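Local coordinates for D-glycerate 3-kinase (PDB 6CKG), which probably phosphorylates D-glycerate at its 3-hydroxyl, with ATP as the likely phosphate donor, at residues A[126-129]-A[130-133]. Numbering follows the deposited sequence.
Sequences AKLK and SIND
Ser130 N donates to Ala126 O over 3.1 Å, the last i to i+4 bond at the C-terminal end of helix 118-129, and Ile131 N then closes on Leu128 O, also at 3.1 Å. The helix belongs to a domain whose mixed sheet, with strand order 2-3-1-4-5, is consistent with a P-loop kinase fold. The change from i+4 to i+3 pairing marks a helix that tightens as it ends, and a type I beta turn from Ser130 to Asp133 follows directly. The N-H angle is 138° at Ser130 but a straighter 159° at Ile131. A weak branch also runs from Ser130 N to Lys127 O.

Water completes the polar network. One molecule donates to Lys127 O and, in the Ser130 conformer described (one of two), lies 2.6 Å from Ser130 OG, a tentative link. A second donates to Lys129 O, accepts from Asn132 N at 2.8 Å and gives a longer bond to Asp133 OD1, thereby bridging the helix terminus to the turn.

Farther out, Leu128 and Ile131 form the apolar side, both buried and both packed on Ala147 and Val170 of the two-stranded antiparallel sheet; Leu128 also reaches Ala80 and Met82 of edge strand 79-83. Lys129 extends elsewhere, its NZ bonded to Gln244 O, while Asn132 ties the turn to Cys45 O and Ile174 N. Leu128 CD2 meets Ile131 CD1 at 4.3 Å. With CG1 anti to the backbone N (chi1 -154°), the Ile131 CG2 methyl lies tightly against Leu128 O, at 3.0 Å.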
ATOM      1  N   ALA A 126       9.872  12.766   1.265  1.00 34.00           N
ATOM      2  CA  ALA A 126      10.999  13.638   0.943  1.00 35.45           C
ATOM      3  C   ALA A 126      11.913  13.826   2.151  1.00 38.59           C
ATOM      4  O   ALA A 126      13.145  13.856   2.012  1.00 40.03           O
ATOM      5  CB  ALA A 126      10.500  14.985   0.427  1.00 38.14           C
ATOM      6  N   LYS A 127      11.331  13.931   3.346  1.00 35.93           N
ATOM      7  CA  LYS A 127      12.140  14.044   4.556  1.00 35.88           C
ATOM      8  C   LYS A 127      13.012  12.809   4.746  1.00 35.38           C
ATOM      9  O   LYS A 127      14.210  12.920   5.031  1.00 34.88           O
ATOM     10  CB  LYS A 127      11.235  14.263   5.771  1.00 34.22           C
ATOM     11  CG  LYS A 127      11.971  14.728   7.039  1.00 42.71           C
ATOM     12  CD  LYS A 127      12.526  16.135   6.882  1.00 53.86           C
ATOM     13  CE  LYS A 127      13.091  16.680   8.191  1.00 62.77           C
ATOM     14  NZ  LYS A 127      12.012  17.014   9.162  1.00 69.32           N
ATOM     15  N   LEU A 128      12.422  11.615   4.622  1.00 29.10           N
ATOM     16  CA  LEU A 128      13.221  10.400   4.766  1.00 35.41           C
ATOM     17  C   LEU A 128      14.310  10.329   3.706  1.00 36.98           C
ATOM     18  O   LEU A 128      15.437   9.906   3.992  1.00 37.31           O
ATOM     19  CB  LEU A 128      12.331   9.158   4.704  1.00 29.59           C
ATOM     20  CG  LEU A 128      11.387   8.962   5.895  1.00 37.16           C
ATOM     21  CD1 LEU A 128      10.322   7.880   5.620  1.00 28.53           C
ATOM     22  CD2 LEU A 128      12.160   8.648   7.165  1.00 32.94           C
ATOM     23  N   LYS A 129      14.007  10.769   2.482  1.00 35.43           N
ATOM     24  CA  LYS A 129      14.970  10.633   1.392  1.00 36.48           C
ATOM     25  C   LYS A 129      16.155  11.586   1.531  1.00 32.57           C
ATOM     26  O   LYS A 129      17.208  11.321   0.951  1.00 37.81           O
ATOM     27  CB  LYS A 129      14.265  10.821   0.048  1.00 33.99           C
ATOM     28  CG  LYS A 129      13.390   9.622  -0.336  1.00 35.96           C
ATOM     29  CD  LYS A 129      12.565   9.879  -1.589  1.00 41.05           C
ATOM     30  CE  LYS A 129      13.391   9.789  -2.856  1.00 36.21           C
ATOM     31  NZ  LYS A 129      13.357   8.421  -3.456  1.00 38.21           N
ATOM     32  N   SER A 130      16.017  12.672   2.291  1.00 30.44           N
ATOM     33  CA  SER A 130      17.118  13.578   2.583  0.57 34.22           C
ATOM     34  C   SER A 130      17.747  13.313   3.945  1.00 32.88           C
ATOM     35  O   SER A 130      18.613  14.082   4.381  1.00 33.96           O
ATOM     36  CB  SER A 130      16.640  15.029   2.512  0.57 39.54           C
ATOM     37  OG  SER A 130      15.780  15.335   3.598  0.57 41.69           O
ATOM     38  N   ILE A 131      17.338  12.244   4.631  1.00 33.52           N
ATOM     39  CA  ILE A 131      17.751  12.075   6.026  1.00 33.78           C
ATOM     40  C   ILE A 131      19.237  11.724   6.179  1.00 35.27           C
ATOM     41  O   ILE A 131      19.792  11.883   7.275  1.00 38.26           O
ATOM     42  CB  ILE A 131      16.846  11.023   6.699  1.00 33.48           C
ATOM     43  CG1 ILE A 131      16.777  11.245   8.211  1.00 33.47           C
ATOM     44  CG2 ILE A 131      17.315   9.599   6.370  1.00 36.26           C
ATOM     45  CD1 ILE A 131      15.598  10.535   8.848  1.00 29.40           C
ATOM     46  N   ASN A 132      19.913  11.274   5.119  1.00 35.78           N
ATOM     47  CA  ASN A 132      21.343  10.984   5.218  1.00 37.50           C
ATOM     48  C   ASN A 132      22.214  12.183   4.870  1.00 43.78           C
ATOM     49  O   ASN A 132      23.446  12.086   4.971  1.00 42.34           O
ATOM     50  CB  ASN A 132      21.725   9.808   4.310  1.00 33.71           C
ATOM     51  CG  ASN A 132      20.978   8.543   4.647  1.00 33.96           C
ATOM     52  OD1 ASN A 132      20.549   8.350   5.781  1.00 33.31           O
ATOM     53  ND2 ASN A 132      20.818   7.664   3.660  1.00 31.96           N
ATOM     54  N   ASP A 133      21.615  13.298   4.459  1.00 42.18           N
ATOM     55  CA  ASP A 133      22.390  14.462   4.056  1.00 46.32           C
ATOM     56  C   ASP A 133      23.164  15.014   5.239  1.00 48.55           C
ATOM     57  O   ASP A 133      22.655  15.074   6.363  1.00 51.15           O
ATOM     58  CB  ASP A 133      21.488  15.553   3.488  1.00 48.70           C
ATOM     59  CG  ASP A 133      20.920  15.197   2.135  1.00 52.64           C
ATOM     60  OD1 ASP A 133      21.217  14.095   1.623  1.00 51.08           O
ATOM     61  OD2 ASP A 133      20.170  16.031   1.587  1.00 55.63           O
TER
HETATM   62  O   HOH W   1      15.666  15.026   6.147  1.00 45.67           O
HETATM   63  O   HOH W   2      19.590  11.339   2.295  1.00 31.70           O